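PDB 4LRL: HD domain protein, which is a deoxyribonucleoside triphosphate triphosphohydrolase of the HD-domain type, allosterically regulated and able to bind dGTP and dTTP. Local coordinates for residues 269-274 against 348-353; 387-392 against 441-446. One frame throughout, in Å; residues are numbered along the deposited sequence.

Contact 1 of 2, residues 269-274 against 348-353. With DGT (2'-deoxyguanosine-5'-triphosphate), chain R; TTP (thymidine-5'-triphosphate), chain S.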
ATOM      1  N   HIS C 269       3.160   2.615  23.981  1.00 30.35           N
ATOM      2  CA  HIS C 269       4.564   2.989  23.799  1.00 30.15           C
ATOM      3  C   HIS C 269       5.109   3.796  24.971  1.00 29.63           C
ATOM      4  O   HIS C 269       4.522   4.814  25.351  1.00 28.58           O
ATOM      5  CB  HIS C 269       4.795   3.757  22.499  1.00 30.18           C
ATOM      6  CG  HIS C 269       6.215   3.699  22.030  1.00 31.71           C
ATOM      7  ND1 HIS C 269       7.232   4.403  22.640  1.00 33.15           N
ATOM      8  CD2 HIS C 269       6.797   2.984  21.037  1.00 32.99           C
ATOM      9  CE1 HIS C 269       8.377   4.131  22.037  1.00 35.25           C
ATOM     10  NE2 HIS C 269       8.139   3.275  21.057  1.00 34.86           N
ATOM     11  N   PRO C 270       6.237   3.340  25.545  1.00 30.40           N
ATOM     12  CA  PRO C 270       6.858   3.993  26.719  1.00 30.37           C
ATOM     13  C   PRO C 270       7.239   5.463  26.518  1.00 30.08           C
ATOM     14  O   PRO C 270       7.094   6.263  27.434  1.00 29.55           O
ATOM     15  CB  PRO C 270       8.113   3.154  26.973  1.00 31.15           C
ATOM     16  CG  PRO C 270       7.831   1.816  26.314  1.00 31.84           C
ATOM     17  CD  PRO C 270       6.936   2.099  25.154  1.00 30.60           C
ATOM     18  N   VAL C 271       7.739   5.825  25.340  1.00 31.06           N
ATOM     19  CA  VAL C 271       8.184   7.198  25.138  1.00 31.02           C
ATOM     20  C   VAL C 271       6.966   8.130  25.144  1.00 30.73           C
ATOM     21  O   VAL C 271       6.987   9.176  25.785  1.00 30.57           O
ATOM     22  CB  VAL C 271       9.040   7.340  23.874  1.00 31.88           C
ATOM     23  CG1 VAL C 271       9.370   8.785  23.601  1.00 31.83           C
ATOM     24  CG2 VAL C 271      10.319   6.522  24.015  1.00 33.10           C
ATOM     25  N   SER C 272       5.890   7.720  24.482  1.00 30.84           N
ATOM     26  CA  SER C 272       4.650   8.500  24.493  1.00 31.06           C
ATOM     27  C   SER C 272       4.114   8.653  25.905  1.00 31.12           C
ATOM     28  O   SER C 272       3.665   9.739  26.293  1.00 31.62           O
ATOM     29  CB  SER C 272       3.586   7.842  23.620  1.00 30.69           C
ATOM     30  OG  SER C 272       4.125   7.578  22.346  1.00 33.21           O
ATOM     31  N   ARG C 273       4.146   7.562  26.662  1.00 30.92           N
ATOM     32  CA  ARG C 273       3.719   7.599  28.045  1.00 31.60           C
ATOM     33  C   ARG C 273       4.647   8.452  28.929  1.00 31.96           C
ATOM     34  O   ARG C 273       4.193   9.047  29.912  1.00 32.24           O
ATOM     35  CB  ARG C 273       3.563   6.191  28.592  1.00 31.78           C
ATOM     36  CG  ARG C 273       2.363   5.443  28.010  1.00 32.11           C
ATOM     37  CD  ARG C 273       2.012   4.308  28.928  1.00 35.73           C
ATOM     38  NE  ARG C 273       2.762   3.106  28.605  1.00 36.48           N
ATOM     39  CZ  ARG C 273       3.067   2.144  29.471  1.00 37.61           C
ATOM     40  NH1 ARG C 273       2.711   2.232  30.750  1.00 37.48           N
ATOM     41  NH2 ARG C 273       3.751   1.090  29.047  1.00 37.93           N
ATOM     42  N   GLY C 274       5.926   8.519  28.565  1.00 32.07           N
ATOM     43  CA  GLY C 274       6.876   9.432  29.195  1.00 32.28           C
ATOM     44  C   GLY C 274       6.482  10.892  29.065  1.00 32.11           C
ATOM     45  O   GLY C 274       6.619  11.668  30.015  1.00 32.38           O
ATOM     46  N   LEU C 348       7.145  21.125  25.854  1.00 36.23           N
ATOM     47  CA  LEU C 348       7.248  21.842  24.585  1.00 36.66           C
ATOM     48  C   LEU C 348       8.430  21.376  23.743  1.00 36.97           C
ATOM     49  O   LEU C 348       8.327  21.315  22.520  1.00 37.08           O
ATOM     50  CB  LEU C 348       7.316  23.353  24.814  1.00 37.44           C
ATOM     51  CG  LEU C 348       6.047  23.996  25.385  1.00 37.54           C
ATOM     52  CD1 LEU C 348       6.385  25.381  25.941  1.00 38.33           C
ATOM     53  CD2 LEU C 348       4.893  24.054  24.361  1.00 36.29           C
ATOM     54  N   MET C 349       9.533  21.040  24.408  1.00 37.17           N
ATOM     55  CA  MET C 349      10.808  20.713  23.742  1.00 38.36           C
ATOM     56  C   MET C 349      11.068  19.197  23.566  1.00 37.25           C
ATOM     57  O   MET C 349      12.113  18.803  23.029  1.00 37.41           O
ATOM     58  CB  MET C 349      11.992  21.369  24.490  1.00 40.03           C
ATOM     59  CG  MET C 349      11.931  22.902  24.655  1.00 42.74           C
ATOM     60  SD  MET C 349      11.153  23.732  23.263  1.00 49.91           S
ATOM     61  CE  MET C 349      11.186  25.457  23.769  1.00 51.37           C
ATOM     62  N   ARG C 350      10.115  18.371  24.020  1.00 35.41           N
ATOM     63  CA  ARG C 350      10.181  16.902  23.949  1.00 34.39           C
ATOM     64  C   ARG C 350      11.350  16.320  24.745  1.00 34.71           C
ATOM     65  O   ARG C 350      12.370  15.924  24.180  1.00 35.33           O
ATOM     66  CB  ARG C 350      10.174  16.393  22.492  1.00 34.65           C
ATOM     67  CG  ARG C 350       9.951  14.880  22.355  1.00 34.33           C
ATOM     68  CD  ARG C 350      10.189  14.383  20.937  1.00 32.97           C
ATOM     69  NE  ARG C 350       9.936  12.946  20.762  1.00 33.30           N
ATOM     70  CZ  ARG C 350      10.739  11.960  21.176  1.00 33.91           C
ATOM     71  NH1 ARG C 350      10.402  10.699  20.952  1.00 33.44           N
ATOM     72  NH2 ARG C 350      11.864  12.215  21.838  1.00 33.52           N
ATOM     73  N   LYS C 351      11.187  16.278  26.064  1.00 34.56           N
ATOM     74  CA  LYS C 351      12.180  15.678  26.952  1.00 35.39           C
ATOM     75  C   LYS C 351      11.460  14.650  27.792  1.00 35.04           C
ATOM     76  O   LYS C 351      11.185  14.904  28.963  1.00 34.60           O
ATOM     77  CB  LYS C 351      12.828  16.709  27.887  1.00 35.85           C
ATOM     78  CG  LYS C 351      13.330  17.982  27.232  1.00 36.21           C
ATOM     79  CD  LYS C 351      14.533  17.731  26.385  1.00 36.67           C
ATOM     80  CE  LYS C 351      15.144  19.049  25.912  1.00 38.99           C
ATOM     81  NZ  LYS C 351      16.121  18.796  24.824  1.00 38.11           N
ATOM     82  N   PRO C 352      11.131  13.490  27.198  1.00 35.49           N
ATOM     83  CA  PRO C 352      10.307  12.583  27.987  1.00 35.40           C
ATOM     84  C   PRO C 352      11.097  12.022  29.158  1.00 35.92           C
ATOM     85  O   PRO C 352      12.335  11.997  29.119  1.00 36.59           O
ATOM     86  CB  PRO C 352       9.931  11.472  27.000  1.00 35.68           C
ATOM     87  CG  PRO C 352      10.669  11.793  25.690  1.00 36.29           C
ATOM     88  CD  PRO C 352      11.661  12.860  25.978  1.00 35.88           C
ATOM     89  N   LEU C 353      10.381  11.623  30.207  1.00 35.54           N
ATOM     90  CA  LEU C 353      10.971  10.809  31.254  1.00 35.56           C
ATOM     91  C   LEU C 353      11.300   9.436  30.665  1.00 36.04           C
ATOM     92  O   LEU C 353      10.560   8.921  29.827  1.00 36.42           O
ATOM     93  CB  LEU C 353      10.002  10.659  32.427  1.00 34.72           C
ATOM     94  CG  LEU C 353       9.684  11.881  33.297  1.00 34.87           C
ATOM     95  CD1 LEU C 353       8.856  11.452  34.500  1.00 35.06           C
ATOM     96  CD2 LEU C 353      10.936  12.603  33.787  1.00 34.52           C
TER
HETATM   97  PG  DGT R 502      17.499   7.008  22.917  0.75 59.71           P
HETATM   98  O1G DGT R 502      17.465   5.720  22.112  0.75 58.65           O
HETATM   99  O2G DGT R 502      18.369   6.923  24.164  0.75 58.83           O
HETATM  100  O3G DGT R 502      17.710   8.260  22.081  0.75 58.44           O
HETATM  101  O3B DGT R 502      16.022   7.235  23.535  1.00 54.82           O
HETATM  102  PB  DGT R 502      14.730   6.438  23.034  1.00 51.95           P
HETATM  103  O1B DGT R 502      14.336   5.446  24.097  1.00 51.92           O
HETATM  104  O2B DGT R 502      14.929   5.979  21.611  1.00 53.40           O
HETATM  105  O3A DGT R 502      13.623   7.597  23.028  1.00 46.87           O
HETATM  106  PA  DGT R 502      13.506   8.784  21.956  1.00 39.59           P
HETATM  107  O1A DGT R 502      13.124  10.012  22.734  1.00 39.67           O
HETATM  108  O2A DGT R 502      14.660   8.863  21.010  1.00 40.46           O
HETATM  109  O5' DGT R 502      12.194   8.365  21.116  1.00 40.89           O
HETATM  110  C5' DGT R 502      11.979   7.059  20.591  1.00 38.88           C
HETATM  111  C4' DGT R 502      11.506   7.145  19.142  1.00 38.72           C
HETATM  112  O4' DGT R 502      10.538   8.185  18.920  1.00 36.57           O
HETATM  113  C3' DGT R 502      12.657   7.515  18.219  1.00 39.22           C
HETATM  114  O3' DGT R 502      13.538   6.406  17.966  1.00 41.20           O
HETATM  115  C2' DGT R 502      11.939   8.065  16.992  1.00 36.54           C
HETATM  116  C1' DGT R 502      10.613   8.592  17.545  1.00 34.09           C
HETATM  117  N9  DGT R 502      10.505  10.067  17.431  1.00 30.55           N
HETATM  118  C8  DGT R 502       9.477  10.725  16.857  1.00 30.94           C
HETATM  119  N7  DGT R 502       9.648  12.075  16.907  1.00 26.98           N
HETATM  120  C5  DGT R 502      10.818  12.293  17.534  1.00 27.55           C
HETATM  121  C6  DGT R 502      11.630  13.482  17.918  1.00 27.07           C
HETATM  122  O6  DGT R 502      11.269  14.653  17.690  1.00 28.06           O
HETATM  123  N1  DGT R 502      12.780  13.284  18.549  1.00 27.26           N
HETATM  124  C2  DGT R 502      13.250  12.063  18.833  1.00 27.63           C
HETATM  125  N2  DGT R 502      14.434  11.991  19.471  1.00 27.66           N
HETATM  126  N3  DGT R 502      12.575  10.922  18.524  1.00 29.34           N
HETATM  127  C4  DGT R 502      11.375  10.973  17.876  1.00 29.24           C
HETATM  128  PA  TTP S 503      11.785   3.041  19.000  1.00 56.25           P
HETATM  129  O1A TTP S 503      12.833   4.110  19.165  1.00 57.53           O
HETATM  130  O2A TTP S 503      10.732   2.870  20.060  1.00 57.11           O
HETATM  131  O3A TTP S 503      12.458   1.586  18.762  1.00 59.77           O
HETATM  132  PB  TTP S 503      13.745   1.202  17.837  1.00 61.48           P
HETATM  133  O1B TTP S 503      13.593   1.854  16.482  1.00 62.48           O
HETATM  134  O2B TTP S 503      13.857  -0.307  17.837  1.00 61.65           O
HETATM  135  O3B TTP S 503      15.063   1.847  18.555  1.00 62.81           O
HETATM  136  PG  TTP S 503      15.270   2.313  20.109  0.75 64.65           P
HETATM  137  O1G TTP S 503      16.773   2.202  20.292  0.75 64.18           O
HETATM  138  O2G TTP S 503      14.462   1.331  20.943  0.75 63.63           O
HETATM  139  O3G TTP S 503      14.797   3.745  20.203  0.75 62.77           O
HETATM  140  O5' TTP S 503      11.025   3.322  17.615  1.00 55.93           O
HETATM  141  C5' TTP S 503      11.458   4.310  16.678  1.00 52.34           C
HETATM  142  C4' TTP S 503      10.342   4.571  15.675  1.00 49.69           C
HETATM  143  O4' TTP S 503       9.792   3.321  15.246  1.00 49.05           O
HETATM  144  C3' TTP S 503       9.217   5.380  16.300  1.00 48.31           C
HETATM  145  O3' TTP S 503       8.786   6.431  15.441  1.00 45.88           O
HETATM  146  C2' TTP S 503       8.065   4.412  16.437  1.00 48.49           C
HETATM  147  C1' TTP S 503       8.378   3.301  15.448  1.00 48.34           C
HETATM  148  N1  TTP S 503       7.917   2.017  15.981  1.00 48.72           N
HETATM  149  C2  TTP S 503       7.062   1.172  15.202  1.00 48.31           C
HETATM  150  O2  TTP S 503       6.701   1.509  14.046  1.00 46.19           O
HETATM  151  N3  TTP S 503       6.641  -0.006  15.712  1.00 47.33           N
HETATM  152  C4  TTP S 503       7.016  -0.386  16.950  1.00 48.06           C
HETATM  153  O4  TTP S 503       6.606  -1.485  17.390  1.00 47.41           O
HETATM  154  C5  TTP S 503       7.853   0.429  17.734  1.00 48.42           C
HETATM  155  C5M TTP S 503       8.292   0.028  19.127  1.00 48.41           C
HETATM  156  C6  TTP S 503       8.294   1.643  17.221  1.00 47.59           C
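Gly274, near the start of helix 270-291, faces Leu353 in the loop between helix 338-348 and strand 354-357, and their CA atoms lie 4.8 Å apart. The glycine backbone lets that loop pass close: Gly274 C is 4.1 Å from Pro352 CB. Earlier in the loop, Arg350 is the first residue to leave helical geometry, its positive phi turning the chain there.

Pro352 CG packs against Val271 CG1 at 3.9 Å, and the same methyl group lies 3.4 Å from Arg350 NH1, the side chains of Val271 and Arg350 crossing at about a right angle. The extended Arg350 chain lays its guanidinium over the guanine of dGTP, with DGT N3 off one face, offset toward the rim. Arg350 NH2 donates to DGT O1A at 2.7 Å, nearly straight at 167°, and NH1 to DGT O5' at 2.9 Å, while Phe78 O accepts from NE. His269, the N-cap, takes the N-H of Val271 on ND1 in its ring plane; its NE2 gives a 2.8 Å bond to TTP O2A. Gln65, Asn60 and Arg68 of the second subunit also bind the dGTP. Helix start and loop thus form part of an intersubunit site holding dGTP and dTTP side by side, consistent with an allosteric nucleotide site.

Contact 2 of 2, residues 387-392 against 441-446. With DGT (2'-deoxyguanosine-5'-triphosphate), chain R.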
ATOM      1  N   ALA C 387       7.358   8.501  38.208  1.00 32.92           N
ATOM      2  CA  ALA C 387       6.002   7.982  38.241  1.00 33.92           C
ATOM      3  C   ALA C 387       6.009   6.470  38.170  1.00 34.88           C
ATOM      4  O   ALA C 387       7.017   5.854  37.819  1.00 34.49           O
ATOM      5  CB  ALA C 387       5.164   8.556  37.084  1.00 33.41           C
ATOM      6  N   ILE C 388       4.861   5.899  38.521  1.00 36.27           N
ATOM      7  CA  ILE C 388       4.549   4.511  38.304  1.00 37.71           C
ATOM      8  C   ILE C 388       3.252   4.517  37.502  1.00 38.84           C
ATOM      9  O   ILE C 388       2.270   5.126  37.920  1.00 39.42           O
ATOM     10  CB  ILE C 388       4.322   3.779  39.659  1.00 38.91           C
ATOM     11  CG1 ILE C 388       5.638   3.648  40.427  1.00 38.14           C
ATOM     12  CG2 ILE C 388       3.671   2.394  39.449  1.00 39.37           C
ATOM     13  CD1 ILE C 388       5.460   3.275  41.881  1.00 39.73           C
ATOM     14  N   ASN C 389       3.247   3.882  36.335  1.00 39.86           N
ATOM     15  CA  ASN C 389       1.972   3.581  35.673  1.00 41.38           C
ATOM     16  C   ASN C 389       1.984   2.290  34.882  1.00 42.17           C
ATOM     17  O   ASN C 389       3.042   1.775  34.513  1.00 42.00           O
ATOM     18  CB  ASN C 389       1.431   4.759  34.836  1.00 40.90           C
ATOM     19  CG  ASN C 389       2.309   5.100  33.639  1.00 41.45           C
ATOM     20  OD1 ASN C 389       2.854   4.222  32.971  1.00 44.28           O
ATOM     21  ND2 ASN C 389       2.421   6.389  33.348  1.00 40.30           N
ATOM     22  N   SER C 390       0.794   1.757  34.647  1.00 43.42           N
ATOM     23  CA  SER C 390       0.665   0.569  33.846  1.00 44.78           C
ATOM     24  C   SER C 390      -0.229   0.858  32.647  1.00 44.99           C
ATOM     25  O   SER C 390      -0.998   1.825  32.642  1.00 44.27           O
ATOM     26  CB  SER C 390       0.127  -0.577  34.696  1.00 46.40           C
ATOM     27  OG  SER C 390      -1.267  -0.725  34.562  1.00 49.25           O
ATOM     28  N   SER C 391      -0.110   0.025  31.624  1.00 46.25           N
ATOM     29  CA  SER C 391      -0.946   0.161  30.451  1.00 47.40           C
ATOM     30  C   SER C 391      -2.418  -0.122  30.779  1.00 49.45           C
ATOM     31  O   SER C 391      -3.303   0.352  30.070  1.00 49.33           O
ATOM     32  CB  SER C 391      -0.440  -0.726  29.317  1.00 48.04           C
ATOM     33  OG  SER C 391      -0.389  -2.085  29.697  1.00 50.01           O
ATOM     34  N   TYR C 392      -2.665  -0.863  31.864  1.00 51.57           N
ATOM     35  CA  TYR C 392      -4.027  -1.141  32.345  1.00 54.55           C
ATOM     36  C   TYR C 392      -4.795   0.147  32.613  1.00 53.90           C
ATOM     37  O   TYR C 392      -6.020   0.180  32.502  1.00 55.43           O
ATOM     38  CB  TYR C 392      -4.009  -1.967  33.639  1.00 56.50           C
ATOM     39  CG  TYR C 392      -3.820  -3.462  33.467  1.00 60.37           C
ATOM     40  CD1 TYR C 392      -4.672  -4.206  32.644  1.00 63.85           C
ATOM     41  CD2 TYR C 392      -2.812  -4.141  34.164  1.00 62.30           C
ATOM     42  CE1 TYR C 392      -4.511  -5.588  32.498  1.00 67.67           C
ATOM     43  CE2 TYR C 392      -2.644  -5.527  34.027  1.00 65.94           C
ATOM     44  CZ  TYR C 392      -3.498  -6.241  33.190  1.00 68.18           C
ATOM     45  OH  TYR C 392      -3.345  -7.606  33.043  1.00 72.13           O
ATOM     46  N   ARG C 441       5.494   0.317  34.761  1.00 44.39           N
ATOM     47  CA  ARG C 441       6.704   1.104  34.545  1.00 41.46           C
ATOM     48  C   ARG C 441       7.012   2.120  35.637  1.00 39.00           C
ATOM     49  O   ARG C 441       6.110   2.704  36.247  1.00 39.26           O
ATOM     50  CB  ARG C 441       6.669   1.786  33.182  1.00 41.81           C
ATOM     51  CG  ARG C 441       7.101   0.864  32.072  1.00 43.26           C
ATOM     52  CD  ARG C 441       6.929   1.478  30.684  1.00 42.45           C
ATOM     53  NE  ARG C 441       7.198   0.447  29.692  1.00 45.37           N
ATOM     54  CZ  ARG C 441       8.411   0.112  29.269  1.00 44.95           C
ATOM     55  NH1 ARG C 441       9.487   0.744  29.728  1.00 42.20           N
ATOM     56  NH2 ARG C 441       8.544  -0.858  28.381  1.00 46.99           N
ATOM     57  N   PHE C 442       8.307   2.316  35.865  1.00 37.05           N
ATOM     58  CA  PHE C 442       8.809   3.363  36.733  1.00 35.27           C
ATOM     59  C   PHE C 442       9.521   4.415  35.879  1.00 34.82           C
ATOM     60  O   PHE C 442      10.427   4.101  35.099  1.00 35.13           O
ATOM     61  CB  PHE C 442       9.746   2.761  37.783  1.00 34.49           C
ATOM     62  CG  PHE C 442      10.434   3.779  38.634  1.00 33.85           C
ATOM     63  CD1 PHE C 442       9.698   4.634  39.457  1.00 34.36           C
ATOM     64  CD2 PHE C 442      11.820   3.882  38.621  1.00 34.30           C
ATOM     65  CE1 PHE C 442      10.333   5.587  40.254  1.00 35.42           C
ATOM     66  CE2 PHE C 442      12.479   4.826  39.427  1.00 34.65           C
ATOM     67  CZ  PHE C 442      11.733   5.683  40.246  1.00 34.65           C
ATOM     68  N   TYR C 443       9.096   5.663  36.013  1.00 34.37           N
ATOM     69  CA  TYR C 443       9.579   6.710  35.140  1.00 34.66           C
ATOM     70  C   TYR C 443      10.555   7.585  35.893  1.00 33.85           C
ATOM     71  O   TYR C 443      10.365   7.846  37.069  1.00 33.03           O
ATOM     72  CB  TYR C 443       8.407   7.529  34.582  1.00 36.29           C
ATOM     73  CG  TYR C 443       7.728   6.868  33.405  1.00 39.38           C
ATOM     74  CD1 TYR C 443       6.653   5.993  33.585  1.00 42.43           C
ATOM     75  CD2 TYR C 443       8.174   7.106  32.111  1.00 42.19           C
ATOM     76  CE1 TYR C 443       6.028   5.375  32.477  1.00 45.52           C
ATOM     77  CE2 TYR C 443       7.573   6.495  31.012  1.00 46.67           C
ATOM     78  CZ  TYR C 443       6.505   5.631  31.201  1.00 47.86           C
ATOM     79  OH  TYR C 443       5.933   5.045  30.092  1.00 51.56           O
ATOM     80  N   PHE C 444      11.598   8.040  35.205  1.00 34.23           N
ATOM     81  CA  PHE C 444      12.659   8.833  35.842  1.00 34.19           C
ATOM     82  C   PHE C 444      13.355   9.697  34.803  1.00 35.80           C
ATOM     83  O   PHE C 444      13.279   9.396  33.600  1.00 36.19           O
ATOM     84  CB  PHE C 444      13.681   7.921  36.533  1.00 33.49           C
ATOM     85  CG  PHE C 444      14.189   6.802  35.666  1.00 34.49           C
ATOM     86  CD1 PHE C 444      15.284   6.997  34.816  1.00 37.69           C
ATOM     87  CD2 PHE C 444      13.576   5.550  35.695  1.00 33.69           C
ATOM     88  CE1 PHE C 444      15.764   5.953  34.009  1.00 37.81           C
ATOM     89  CE2 PHE C 444      14.042   4.503  34.891  1.00 34.79           C
ATOM     90  CZ  PHE C 444      15.140   4.707  34.047  1.00 37.56           C
ATOM     91  N   PRO C 445      14.034  10.776  35.251  1.00 36.93           N
ATOM     92  CA  PRO C 445      14.746  11.603  34.277  1.00 39.94           C
ATOM     93  C   PRO C 445      15.833  10.806  33.587  1.00 40.68           C
ATOM     94  O   PRO C 445      16.551  10.046  34.237  1.00 39.67           O
ATOM     95  CB  PRO C 445      15.351  12.724  35.130  1.00 41.29           C
ATOM     96  CG  PRO C 445      14.487  12.761  36.355  1.00 39.52           C
ATOM     97  CD  PRO C 445      14.160  11.327  36.614  1.00 36.62           C
ATOM     98  N   LYS C 446      15.912  10.963  32.272  1.00 43.37           N
ATOM     99  CA  LYS C 446      16.977  10.380  31.464  1.00 46.03           C
ATOM    100  C   LYS C 446      18.364  10.690  32.039  1.00 48.04           C
ATOM    101  O   LYS C 446      19.240   9.816  32.066  1.00 48.40           O
ATOM    102  CB  LYS C 446      16.882  10.875  30.012  1.00 49.04           C
ATOM    103  CG  LYS C 446      17.822  10.153  29.053  1.00 52.25           C
ATOM    104  CD  LYS C 446      17.632  10.571  27.588  1.00 55.97           C
ATOM    105  CE  LYS C 446      18.801  10.066  26.740  1.00 60.32           C
ATOM    106  NZ  LYS C 446      18.500   9.983  25.278  1.00 64.51           N
TER
HETATM  107  PG  DGT R 502      17.499   7.008  22.917  0.75 59.71           P
HETATM  108  O1G DGT R 502      17.465   5.720  22.112  0.75 58.65           O
HETATM  109  O2G DGT R 502      18.369   6.923  24.164  0.75 58.83           O
HETATM  110  O3G DGT R 502      17.710   8.260  22.081  0.75 58.44           O
HETATM  111  O3B DGT R 502      16.022   7.235  23.535  1.00 54.82           O
HETATM  112  PB  DGT R 502      14.730   6.438  23.034  1.00 51.95           P
HETATM  113  O1B DGT R 502      14.336   5.446  24.097  1.00 51.92           O
HETATM  114  O2B DGT R 502      14.929   5.979  21.611  1.00 53.40           O
HETATM  115  O3A DGT R 502      13.623   7.597  23.028  1.00 46.87           O
HETATM  116  PA  DGT R 502      13.506   8.784  21.956  1.00 39.59           P
HETATM  117  O1A DGT R 502      13.124  10.012  22.734  1.00 39.67           O
HETATM  118  O2A DGT R 502      14.660   8.863  21.010  1.00 40.46           O
HETATM  119  O5' DGT R 502      12.194   8.365  21.116  1.00 40.89           O
HETATM  120  C5' DGT R 502      11.979   7.059  20.591  1.00 38.88           C
HETATM  121  C4' DGT R 502      11.506   7.145  19.142  1.00 38.72           C
HETATM  122  O4' DGT R 502      10.538   8.185  18.920  1.00 36.57           O
HETATM  123  C3' DGT R 502      12.657   7.515  18.219  1.00 39.22           C
HETATM  124  O3' DGT R 502      13.538   6.406  17.966  1.00 41.20           O
HETATM  125  C2' DGT R 502      11.939   8.065  16.992  1.00 36.54           C
HETATM  126  C1' DGT R 502      10.613   8.592  17.545  1.00 34.09           C
HETATM  127  N9  DGT R 502      10.505  10.067  17.431  1.00 30.55           N
HETATM  128  C8  DGT R 502       9.477  10.725  16.857  1.00 30.94           C
HETATM  129  N7  DGT R 502       9.648  12.075  16.907  1.00 26.98           N
HETATM  130  C5  DGT R 502      10.818  12.293  17.534  1.00 27.55           C
HETATM  131  C6  DGT R 502      11.630  13.482  17.918  1.00 27.07           C
HETATM  132  O6  DGT R 502      11.269  14.653  17.690  1.00 28.06           O
HETATM  133  N1  DGT R 502      12.780  13.284  18.549  1.00 27.26           N
HETATM  134  C2  DGT R 502      13.250  12.063  18.833  1.00 27.63           C
HETATM  135  N2  DGT R 502      14.434  11.991  19.471  1.00 27.66           N
HETATM  136  N3  DGT R 502      12.575  10.922  18.524  1.00 29.34           N
HETATM  137  C4  DGT R 502      11.375  10.973  17.876  1.00 29.24           C
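Strands 387-389 and 441-444 run antiparallel, their axes 4.7 Å apart at closest approach, and backbone hydrogen bonds join them in two reciprocal pairs. In the Ala387-Tyr443 pair, Tyr443 N donates to Ala387 O at 2.8 Å, while the return bond from Ala387 N to Tyr443 O is longer, 3.3 Å. The Asn389-Arg441 pair is more even, with Arg441 N to Asn389 O at 2.9 Å and Asn389 N to Arg441 O at 3.1 Å. Between them sits the non-hydrogen-bonded pair Ile388-Phe442, where CA-H...O contacts supplement the ladder: Ile388 CA approaches Arg441 O, and Phe442 CA approaches Ala387 O.

Apolar contacts occur on both faces. Ile388 CG1 meets the edge of the Phe442 ring at CD1, 4.3 Å away, on the face covered by helix 361-377. On the other face, Ala387 CB packs against Tyr443 CB, and Val277 of helix 270-291 lies against Ala387 and Asn389.

Polar side chains gather on this second face. With CG between its backbone N and carbonyl carbon (chi1 66°), Asn389 packs OD1 at the edge of the Tyr443 ring, 3.4 Å from CE1, the amide and ring planes being 59° apart; OD1 also accepts a weak hydrogen bond from Arg273 NH1. The Tyr443 hydroxyl is hydrogen-bonded to Pro270 O, and Arg441 NH1 to Ser355 OG of strand 354-357, the neighbour on the far side of strand 441-444.

Beyond the strand, the extended Lys446 chain reaches the dGTP, its NZ hydrogen-bonded to DGT O2G at 3.3 Å. The backbone ladder therefore sets the register of an edge strand against a central one, while Lys446, following the central strand, brings a positive charge to the gamma-phosphate, which probably offsets part of its negative charge.

In the fold
Contact 1 is the more buried of the two, and contact 2 is partly buried at the edge of a three-stranded sheet, yet their centres lie only about 11 Å apart. Helix 270-291 supplies a segment of contact 1 and covers the Ala387, Asn389 and Tyr443 face of contact 2. The two meet through Arg273, which reaches from that helix to the strands, and through Leu353, which packs on Tyr443. Their chemistry differs: in 269-274 against 348-353, apolar packing and nucleotide bonds do the work, whereas 387-392 against 441-446 rests on paired backbone bonds. Both reach the same dGTP, one at its base and alpha-phosphate, the other at its gamma-phosphate.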